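PDB 6UZI: dihydrolipoyl dehydrogenase from Elizabethkingia anophelis NUHP1, which probably catalyses the NAD+-dependent reoxidation of dihydrolipoyl groups on lipoylated proteins, working with one FAD bound to each subunit. Local coordinates for residues H73-T77 against H78-I82; V133-A136 against D137-E141; S199-R203 against L204-V208; E228-K231 against T232-Q236. All coordinates share one frame; numbering follows the deposited sequence.

Contact 1: residues H73-T77 against H78-I82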
loop_
_atom_site.group_PDB
_atom_site.type_symbol
_atom_site.label_atom_id
_atom_site.label_comp_id
_atom_site.label_asym_id
_atom_site.label_seq_id
_atom_site.Cartn_x
_atom_site.Cartn_y
_atom_site.Cartn_z
ATOM N N HIS A 73 14.566 16.902 6.538
ATOM C CA HIS A 73 14.901 16.182 7.757
ATOM C C HIS A 73 15.590 14.844 7.561
ATOM O O HIS A 73 16.241 14.377 8.504
ATOM C CB HIS A 73 13.637 15.945 8.596
ATOM C CG HIS A 73 13.071 17.197 9.185
ATOM N ND1 HIS A 73 11.719 17.396 9.348
ATOM C CD2 HIS A 73 13.676 18.318 9.645
ATOM C CE1 HIS A 73 11.513 18.587 9.880
ATOM N NE2 HIS A 73 12.685 19.167 10.070
ATOM N N THR A 74 15.487 14.215 6.386
ATOM C CA THR A 74 16.024 12.873 6.207
ATOM C C THR A 74 17.034 12.737 5.076
ATOM O O THR A 74 17.706 11.700 5.003
ATOM C CB THR A 74 14.894 11.861 5.960
ATOM O OG1 THR A 74 14.247 12.159 4.720
ATOM C CG2 THR A 74 13.870 11.922 7.070
ATOM N N PHE A 75 17.157 13.732 4.193
ATOM C CA PHE A 75 18.013 13.570 3.020
ATOM C C PHE A 75 19.475 13.357 3.403
ATOM O O PHE A 75 20.177 12.563 2.765
ATOM C CB PHE A 75 17.872 14.773 2.089
ATOM C CG PHE A 75 16.813 14.603 1.037
ATOM C CD1 PHE A 75 15.830 13.637 1.171
ATOM C CD2 PHE A 75 16.813 15.401 -0.098
ATOM C CE1 PHE A 75 14.855 13.482 0.198
ATOM C CE2 PHE A 75 15.847 15.251 -1.071
ATOM C CZ PHE A 75 14.866 14.289 -0.926
ATOM N N ALA A 76 19.955 14.055 4.435
ATOM C CA ALA A 76 21.338 13.869 4.865
ATOM C C ALA A 76 21.584 12.437 5.320
ATOM O O ALA A 76 22.593 11.824 4.952
ATOM C CB ALA A 76 21.681 14.849 5.983
ATOM N N THR A 77 20.662 11.882 6.114
ATOM C CA THR A 77 20.773 10.490 6.529
ATOM C C THR A 77 20.697 9.559 5.327
ATOM O O THR A 77 21.412 8.550 5.261
ATOM C CB THR A 77 19.669 10.163 7.543
ATOM O OG1 THR A 77 19.737 11.076 8.643
ATOM C CG2 THR A 77 19.814 8.751 8.075
ATOM N N HIS A 78 19.846 9.894 4.353
ATOM C CA HIS A 78 19.728 9.096 3.140
ATOM C C HIS A 78 20.941 9.229 2.232
ATOM O O HIS A 78 21.010 8.523 1.222
ATOM C CB HIS A 78 18.462 9.478 2.364
ATOM C CG HIS A 78 17.245 8.700 2.763
ATOM N ND1 HIS A 78 17.199 7.321 2.733
ATOM C CD2 HIS A 78 16.025 9.106 3.188
ATOM C CE1 HIS A 78 16.007 6.914 3.134
ATOM N NE2 HIS A 78 15.273 7.977 3.407
ATOM N N GLY A 79 21.880 10.119 2.547
ATOM C CA GLY A 79 23.033 10.291 1.691
ATOM C C GLY A 79 22.816 11.218 0.526
ATOM O O GLY A 79 23.529 11.111 -0.476
ATOM N N ILE A 80 21.838 12.114 0.617
ATOM C CA ILE A 80 21.546 13.092 -0.423
ATOM C C ILE A 80 21.988 14.460 0.072
ATOM O O ILE A 80 21.486 14.956 1.088
ATOM C CB ILE A 80 20.057 13.100 -0.792
ATOM C CG1 ILE A 80 19.640 11.727 -1.309
ATOM C CG2 ILE A 80 19.770 14.192 -1.815
ATOM C CD1 ILE A 80 18.152 11.569 -1.471
ATOM N N LEU A 81 22.907 15.079 -0.659
ATOM C CA LEU A 81 23.485 16.358 -0.273
ATOM C C LEU A 81 22.733 17.460 -1.007
ATOM O O LEU A 81 22.827 17.575 -2.233
ATOM C CB LEU A 81 24.977 16.392 -0.591
ATOM C CG LEU A 81 25.787 15.254 0.043
ATOM C CD1 LEU A 81 27.207 15.207 -0.511
ATOM C CD2 LEU A 81 25.788 15.365 1.563
ATOM N N ILE A 82 21.975 18.262 -0.251
ATOM C CA ILE A 82 21.285 19.440 -0.765
ATOM C C ILE A 82 21.426 20.549 0.263
ATOM O O ILE A 82 21.800 20.318 1.415
ATOM C CB ILE A 82 19.784 19.198 -1.053
ATOM C CG1 ILE A 82 19.077 18.675 0.201
ATOM C CG2 ILE A 82 19.597 18.252 -2.228
ATOM C CD1 ILE A 82 17.588 18.879 0.186
#
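The aromatic ring of Phe75 is the packed centre of this turn, and Ile80 lies across it with both branches. Ile80 CD1 sits 4.0 Å from the centroid of the Phe75 ring and only 6° from the ring normal, a CH-pi contact over one face. The other branch, CG2, is anti to the backbone N of Ile80, which sets it on the same side of the ring as CD1 but displaced toward Phe75 CD2, with Ile80 CG2 3.6 Å from that atom. The same ring atom is shared with Ile82, whose CD1 comes to 3.6 Å of Phe75 CD2 at a slant. Beneath the side chains the backbone closes up: Ile80 N donates to Phe75 O (2.8 Å), His78 N to Thr74 O (2.9 Å), and Gly79 N to Ala76 O (3.0 Å), the last spanning the type I turn from Ala76 to Gly79. The opposite character belongs to Ala76, an exposed residue whose methyl points away from the following strand. His78 runs alongside Thr74 with few direct contacts between the two side chains, Thr74 OG1 lying 3.9 Å from His78 CD2; the hydroxyl bonds instead to Asn70 O, while His78 is covered by the second subunit, where its ND1 bonds to Ser64 OG. The turn thus carries the chain from helix 55-73, against which Phe75 and Ile82 also rest, into strand 80-81, where Leu81 pairs antiparallel with a strand of the second subunit and continues the sheet across the dimer interface.

Contact 2: residues V133-A136 against D137-E141; sequences VTKA and DGSSE
Thr134 leans its methyl over the turn-side carbonyls of the returning strand: with chi1 at -50° the hydroxyl lies beside the backbone N, and CG2 is anti to it, 3.5 Å from Ser139 O. On the same face of the sheet Ser140 follows, while Val133 and Glu141 occupy the other. Val133 and Glu141 form an antiparallel hydrogen-bonded pair, with Val133 N bonded to Glu141 O (2.8 Å), and Thr134 and Ser140 the next, non-hydrogen-bonded one. These are strands 130-134 and 140-145 of the mixed sheet, where Thr134 also bonds through its backbone to Val122; Val133 is buried, its side chain about 7 Å from the FAD. Beyond them comes a 3:5 hairpin turn at the surface: Gly138 N reaches Lys135 O (3.1 Å) in a type I turn, and Lys135 N reaches Ser139 O (2.9 Å), with Gly138 at positive phi completing a G1 beta bulge. Asp137 CG is tucked between its own backbone N and carbonyl carbon (chi1 58°), which folds the carboxylate back toward Ser139. There OD1 takes two bonds from the same face of its plane, from Ser139 N (3.1 Å), the mark of an Asx turn, and from Ser139 OG (2.8 Å). Asp137 OD1 also rests against the aliphatic start of Lys135, at 3.5 Å from CB. The lysine ammonium remains too far from the carboxylates of Asp137 and Glu141 for a salt bridge. Chemically this is a polar, exposed hairpin turn, its shape defined by backbone bonds and a doubly engaged aspartate oxygen instead of an apolar cluster.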
loop_
_atom_site.group_PDB
_atom_site.type_symbol
_atom_site.label_atom_id
_atom_site.label_comp_id
_atom_site.label_asym_id
_atom_site.label_seq_id
_atom_site.Cartn_x
_atom_site.Cartn_y
_atom_site.Cartn_z
ATOM N N VAL A 133 -34.033 23.698 -13.995
ATOM C CA VAL A 133 -32.584 23.859 -14.079
ATOM C C VAL A 133 -32.300 25.315 -14.424
ATOM O O VAL A 133 -32.529 25.750 -15.561
ATOM C CB VAL A 133 -31.954 22.913 -15.114
ATOM C CG1 VAL A 133 -30.437 23.079 -15.139
ATOM C CG2 VAL A 133 -32.345 21.469 -14.832
ATOM N N THR A 134 -31.791 26.067 -13.453
ATOM C CA THR A 134 -31.521 27.488 -13.624
ATOM C C THR A 134 -30.041 27.702 -13.924
ATOM O O THR A 134 -29.182 27.342 -13.114
ATOM C CB THR A 134 -31.934 28.273 -12.381
ATOM O OG1 THR A 134 -33.267 27.907 -12.007
ATOM C CG2 THR A 134 -31.898 29.753 -12.670
ATOM N N LYS A 135 -29.752 28.300 -15.077
ATOM C CA LYS A 135 -28.384 28.591 -15.474
ATOM C C LYS A 135 -27.868 29.828 -14.738
ATOM O O LYS A 135 -28.594 30.492 -13.994
ATOM C CB LYS A 135 -28.304 28.791 -16.988
ATOM C CG LYS A 135 -28.525 27.533 -17.815
ATOM C CD LYS A 135 -28.585 27.866 -19.297
ATOM C CE LYS A 135 -28.700 26.616 -20.155
ATOM N NZ LYS A 135 -28.942 26.964 -21.589
ATOM N N ALA A 136 -26.604 30.174 -14.998
ATOM C CA ALA A 136 -25.973 31.295 -14.305
ATOM C C ALA A 136 -26.651 32.617 -14.646
ATOM O O ALA A 136 -26.831 33.472 -13.771
ATOM C CB ALA A 136 -24.482 31.349 -14.638
ATOM N N ASP A 137 -27.033 32.806 -15.910
ATOM C CA ASP A 137 -27.660 34.057 -16.327
ATOM C C ASP A 137 -29.059 34.245 -15.747
ATOM O O ASP A 137 -29.658 35.306 -15.961
ATOM C CB ASP A 137 -27.718 34.140 -17.856
ATOM C CG ASP A 137 -28.463 32.974 -18.486
ATOM O OD1 ASP A 137 -28.988 32.114 -17.751
ATOM O OD2 ASP A 137 -28.524 32.914 -19.730
ATOM N N GLY A 138 -29.623 33.227 -15.099
ATOM C CA GLY A 138 -30.923 33.330 -14.468
ATOM C C GLY A 138 -32.041 32.646 -15.223
ATOM O O GLY A 138 -33.132 32.476 -14.656
ATOM N N SER A 139 -31.815 32.283 -16.489
ATOM C CA SER A 139 -32.803 31.580 -17.295
ATOM C C SER A 139 -32.993 30.160 -16.775
ATOM O O SER A 139 -32.123 29.587 -16.114
ATOM C CB SER A 139 -32.386 31.547 -18.767
ATOM O OG SER A 139 -31.150 30.881 -18.949
ATOM N N SER A 140 -34.148 29.587 -17.085
ATOM C CA SER A 140 -34.486 28.278 -16.559
ATOM C C SER A 140 -35.073 27.421 -17.666
ATOM O O SER A 140 -35.608 27.927 -18.655
ATOM C CB SER A 140 -35.467 28.368 -15.389
ATOM O OG SER A 140 -36.693 28.931 -15.806
ATOM N N GLU A 141 -34.927 26.112 -17.493
ATOM C CA GLU A 141 -35.549 25.091 -18.323
ATOM C C GLU A 141 -36.076 24.014 -17.387
ATOM O O GLU A 141 -35.471 23.750 -16.344
ATOM C CB GLU A 141 -34.535 24.516 -19.334
ATOM C CG GLU A 141 -34.970 23.280 -20.115
ATOM C CD GLU A 141 -33.782 22.429 -20.580
ATOM O OE1 GLU A 141 -32.638 22.691 -20.144
ATOM O OE2 GLU A 141 -33.997 21.490 -21.380
#

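Contact 3: residues S199-R203 against L204-V208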
loop_
_atom_site.group_PDB
_atom_site.type_symbol
_atom_site.label_atom_id
_atom_site.label_comp_id
_atom_site.label_asym_id
_atom_site.label_seq_id
_atom_site.Cartn_x
_atom_site.Cartn_y
_atom_site.Cartn_z
ATOM N N SER A 199 -1.229 19.031 8.806
ATOM C CA SER A 199 -0.008 18.301 8.475
ATOM C C SER A 199 0.695 18.915 7.275
ATOM O O SER A 199 1.926 18.994 7.242
ATOM C CB SER A 199 -0.307 16.828 8.206
ATOM O OG SER A 199 -0.901 16.211 9.324
ATOM N N VAL A 200 -0.073 19.341 6.269
ATOM C CA VAL A 200 0.519 19.959 5.084
ATOM C C VAL A 200 1.404 21.130 5.490
ATOM O O VAL A 200 2.602 21.170 5.188
ATOM C CB VAL A 200 -0.578 20.404 4.102
ATOM C CG1 VAL A 200 -0.007 21.345 3.056
ATOM C CG2 VAL A 200 -1.226 19.201 3.442
ATOM N N TYR A 201 0.833 22.078 6.233
ATOM C CA TYR A 201 1.572 23.301 6.512
ATOM C C TYR A 201 2.567 23.128 7.658
ATOM O O TYR A 201 3.591 23.819 7.684
ATOM C CB TYR A 201 0.588 24.445 6.775
ATOM C CG TYR A 201 -0.189 24.824 5.529
ATOM C CD1 TYR A 201 -1.535 24.482 5.384
ATOM C CD2 TYR A 201 0.429 25.489 4.483
ATOM C CE1 TYR A 201 -2.243 24.809 4.237
ATOM C CE2 TYR A 201 -0.270 25.823 3.333
ATOM C CZ TYR A 201 -1.601 25.481 3.220
ATOM O OH TYR A 201 -2.282 25.818 2.082
ATOM N N LEU A 202 2.315 22.195 8.582
ATOM C CA LEU A 202 3.333 21.856 9.572
ATOM C C LEU A 202 4.624 21.448 8.882
ATOM O O LEU A 202 5.711 21.916 9.233
ATOM C CB LEU A 202 2.838 20.738 10.488
ATOM C CG LEU A 202 3.864 20.258 11.519
ATOM C CD1 LEU A 202 3.978 21.224 12.675
ATOM C CD2 LEU A 202 3.482 18.888 12.034
ATOM N N ARG A 203 4.510 20.593 7.869
ATOM C CA ARG A 203 5.681 20.168 7.114
ATOM C C ARG A 203 6.347 21.345 6.412
ATOM O O ARG A 203 7.580 21.414 6.337
ATOM C CB ARG A 203 5.272 19.097 6.097
ATOM C CG ARG A 203 4.566 17.882 6.693
ATOM C CD ARG A 203 3.923 17.029 5.616
ATOM N NE ARG A 203 3.171 15.892 6.149
ATOM C CZ ARG A 203 2.389 15.095 5.416
ATOM N NH1 ARG A 203 2.254 15.306 4.112
ATOM N NH2 ARG A 203 1.763 14.069 5.978
ATOM N N LEU A 204 5.552 22.291 5.903
ATOM C CA LEU A 204 6.086 23.417 5.140
ATOM C C LEU A 204 6.663 24.533 6.008
ATOM O O LEU A 204 7.042 25.576 5.465
ATOM C CB LEU A 204 5.005 24.000 4.231
ATOM C CG LEU A 204 4.401 23.111 3.144
ATOM C CD1 LEU A 204 3.517 23.955 2.234
ATOM C CD2 LEU A 204 5.477 22.381 2.340
ATOM N N GLY A 205 6.730 24.360 7.325
ATOM C CA GLY A 205 7.355 25.335 8.197
ATOM C C GLY A 205 6.425 26.010 9.182
ATOM O O GLY A 205 6.913 26.727 10.068
ATOM N N SER A 206 5.110 25.846 9.059
ATOM C CA SER A 206 4.181 26.527 9.947
ATOM C C SER A 206 4.225 25.936 11.348
ATOM O O SER A 206 4.539 24.759 11.545
ATOM C CB SER A 206 2.739 26.426 9.427
ATOM O OG SER A 206 2.551 27.146 8.224
ATOM N N ASP A 207 3.914 26.779 12.329
ATOM C CA ASP A 207 3.480 26.298 13.629
ATOM C C ASP A 207 1.993 25.998 13.532
ATOM O O ASP A 207 1.233 26.798 12.981
ATOM C CB ASP A 207 3.737 27.343 14.714
ATOM C CG ASP A 207 5.132 27.265 15.284
ATOM O OD1 ASP A 207 5.786 26.211 15.130
ATOM O OD2 ASP A 207 5.575 28.265 15.890
ATOM N N VAL A 208 1.575 24.837 14.028
ATOM C CA VAL A 208 0.179 24.424 13.938
ATOM C C VAL A 208 -0.316 24.057 15.328
ATOM O O VAL A 208 0.261 23.184 15.988
ATOM C CB VAL A 208 -0.022 23.244 12.975
ATOM C CG1 VAL A 208 -1.498 22.919 12.874
ATOM C CG2 VAL A 208 0.565 23.564 11.607
#
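Leu204 turns back onto the last turn of its helix, putting CG 3.3 Å from Val200 O and CD1 4.1 Å from Tyr201 CD2. Its side chain crosses that of Tyr201 at an angle, while Val200 CG1 covers one face of the tyrosine ring, over its centre. Val208, the second residue of the following strand, points its side chain at the helix; its CG2, placed beside its own backbone N by a chi1 of -177°, meets Leu202 CB at 3.8 Å. Ser206 lies against Tyr201, with OG 3.6 Å from Tyr201 CB. What fixes these residues is the backbone ending of the helix. Leu204 N still bonds to Val200 O in helical fashion, then Gly205 enters at positive phi and two bonds fold back: Gly205 N to Leu202 O (3.3 Å) and Ser206 N to Tyr201 O (2.9 Å), a Schellman motif. A further layer holds the polar ends. Tyr201 OH bonds to Ala175 O at the end of helix 172-175, and Ser206 OG to Pro182 O just ahead of strand 184-188, whereas Arg203 stretches away in an extended chain so that NH1 reaches Ser65 OG of helix 55-73. That helix also covers Leu204, through Ser65 and Phe68. The geometry is that of the second half of a beta-alpha-beta unit, strand 184-188, helix 192-203 and strand 207-211, in a Rossmann-type domain whose Gly189, Gly191 and Gly194 fit the GxGxxG pattern, consistent with the predicted NAD+ site.

Contact 4: residues E228-K231 against T232-Q236; sequences ELQK and TLKKQ
Lys234 lies alongside Gln230, one helical turn earlier, and its chain can be traced atom by atom. CB starts 3.4 Å from Gln230 O, the carbonyl that also receives the backbone N of Lys234 (3.0 Å). CG stays over that same oxygen, and CD moves off to 4.2 Å from it. The chain then runs extended to CE, which comes level with the glutamine amide, 3.2 Å from Gln230 NE2. A bend at chi4 (-78°) carries NZ to the end. There it neighbours Gln230 NE2, but both are donors as modelled, so no hydrogen bond joins them. The two side chains lie side by side and point the same way. These residues belong to helix 223-236, the crossover helix of the beta-alpha-beta unit between strands 207-211 and 239-241 of the Rossmann-type sheet; Lys234, Gln230 and Leu233 all touch Phe240 of the latter strand. On a buried side Leu233 CD1 packs on Leu229 CG at 3.7 Å, the two leucines also meeting Leu195, a predicted NAD(+)-binding residue of helix 192-203. Thr232 is turned differently: its methyl is lodged between N and carbonyl carbon, against Glu228 O and Leu229 O, and its hydroxyl is anti to N (chi1 179°). That hydroxyl accepts from Gln236 NE2 (3.1 Å), a bond lying close to the amide plane, and is hydrogen-bonded to Asp402 OD2, while Asp402 OD1 makes a salt bridge with Lys235 NZ.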
loop_
_atom_site.group_PDB
_atom_site.type_symbol
_atom_site.label_atom_id
_atom_site.label_comp_id
_atom_site.label_asym_id
_atom_site.label_seq_id
_atom_site.Cartn_x
_atom_site.Cartn_y
_atom_site.Cartn_z
ATOM N N GLU A 228 -2.501 6.878 19.140
ATOM C CA GLU A 228 -1.292 6.818 18.320
ATOM C C GLU A 228 -1.180 7.998 17.357
ATOM O O GLU A 228 -0.071 8.471 17.085
ATOM C CB GLU A 228 -1.246 5.496 17.567
ATOM C CG GLU A 228 -1.042 4.326 18.493
ATOM C CD GLU A 228 0.368 4.276 19.046
ATOM O OE1 GLU A 228 1.303 4.685 18.325
ATOM O OE2 GLU A 228 0.544 3.843 20.204
ATOM N N LEU A 229 -2.302 8.481 16.816
ATOM C CA LEU A 229 -2.218 9.615 15.899
ATOM C C LEU A 229 -1.777 10.877 16.626
ATOM O O LEU A 229 -0.887 11.593 16.152
ATOM C CB LEU A 229 -3.556 9.852 15.196
ATOM C CG LEU A 229 -3.546 10.959 14.127
ATOM C CD1 LEU A 229 -2.489 10.690 13.056
ATOM C CD2 LEU A 229 -4.915 11.133 13.491
ATOM N N GLN A 230 -2.345 11.144 17.800
ATOM C CA GLN A 230 -1.907 12.316 18.549
ATOM C C GLN A 230 -0.447 12.183 18.950
ATOM O O GLN A 230 0.300 13.165 18.924
ATOM C CB GLN A 230 -2.794 12.544 19.772
ATOM C CG GLN A 230 -2.543 13.891 20.449
ATOM C CD GLN A 230 -3.298 14.053 21.757
ATOM O OE1 GLN A 230 -4.234 13.309 22.047
ATOM N NE2 GLN A 230 -2.899 15.040 22.549
ATOM N N LYS A 231 -0.020 10.966 19.302
ATOM C CA LYS A 231 1.373 10.730 19.680
ATOM C C LYS A 231 2.339 11.047 18.535
ATOM O O LYS A 231 3.375 11.688 18.748
ATOM C CB LYS A 231 1.538 9.278 20.133
ATOM C CG LYS A 231 2.933 8.894 20.564
ATOM C CD LYS A 231 2.967 7.427 20.967
ATOM C CE LYS A 231 4.326 6.812 20.663
ATOM N NZ LYS A 231 4.437 5.370 21.042
ATOM N N THR A 232 2.001 10.642 17.307
ATOM C CA THR A 232 2.925 10.853 16.197
ATOM C C THR A 232 2.847 12.286 15.687
ATOM O O THR A 232 3.865 12.866 15.297
ATOM C CB THR A 232 2.656 9.835 15.064
ATOM O OG1 THR A 232 3.562 10.060 13.973
ATOM C CG2 THR A 232 1.230 9.928 14.535
ATOM N N LEU A 233 1.654 12.876 15.685
ATOM C CA LEU A 233 1.532 14.257 15.237
ATOM C C LEU A 233 2.243 15.219 16.187
ATOM O O LEU A 233 2.874 16.184 15.738
ATOM C CB LEU A 233 0.053 14.606 15.069
ATOM C CG LEU A 233 -0.627 13.986 13.841
ATOM C CD1 LEU A 233 -2.100 14.369 13.757
ATOM C CD2 LEU A 233 0.096 14.370 12.557
ATOM N N LYS A 234 2.189 14.952 17.499
ATOM C CA LYS A 234 2.985 15.747 18.434
ATOM C C LYS A 234 4.465 15.604 18.130
ATOM O O LYS A 234 5.211 16.588 18.155
ATOM C CB LYS A 234 2.732 15.334 19.897
ATOM C CG LYS A 234 1.406 15.781 20.561
ATOM C CD LYS A 234 1.494 15.596 22.102
ATOM C CE LYS A 234 0.153 15.771 22.824
ATOM N NZ LYS A 234 -0.242 17.184 23.000
ATOM N N LYS A 235 4.901 14.382 17.827
ATOM C CA LYS A 235 6.296 14.144 17.500
ATOM C C LYS A 235 6.707 14.928 16.270
ATOM O O LYS A 235 7.869 15.322 16.151
ATOM C CB LYS A 235 6.529 12.642 17.305
ATOM C CG LYS A 235 7.979 12.219 17.126
ATOM C CD LYS A 235 8.064 10.704 16.973
ATOM C CE LYS A 235 8.227 10.274 15.528
ATOM N NZ LYS A 235 9.020 9.011 15.451
ATOM N N GLN A 236 5.765 15.201 15.371
ATOM C CA GLN A 236 6.036 15.960 14.158
ATOM C C GLN A 236 5.989 17.464 14.376
ATOM O O GLN A 236 6.368 18.213 13.470
ATOM C CB GLN A 236 5.024 15.573 13.084
ATOM C CG GLN A 236 5.103 14.112 12.709
ATOM C CD GLN A 236 3.987 13.678 11.798
ATOM O OE1 GLN A 236 3.482 14.458 10.989
ATOM N NE2 GLN A 236 3.562 12.428 11.952
#

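Along the chain the four contacts come strictly in series; none encloses or crosses another. Contact 1 closes the turn after helix 55-73 at the dimer interface. Contact 2 closes the hairpin of strands 130-134 and 140-145, whose Val133 end approaches the FAD; its nearest atoms lie about 45 Å from those of contact 1. Contact 3 ends helix 192-203 and opens strand 207-211, and contact 4 lies on the next crossover helix, 223-236. These last two touch: Leu202 CD2 lies 3.3 Å from Gln236 O, and Ser199 meets Leu233. Helix 55-73, which leads into contact 1, also packs on contact 3, joining the interface turn to the probable NAD-binding domain.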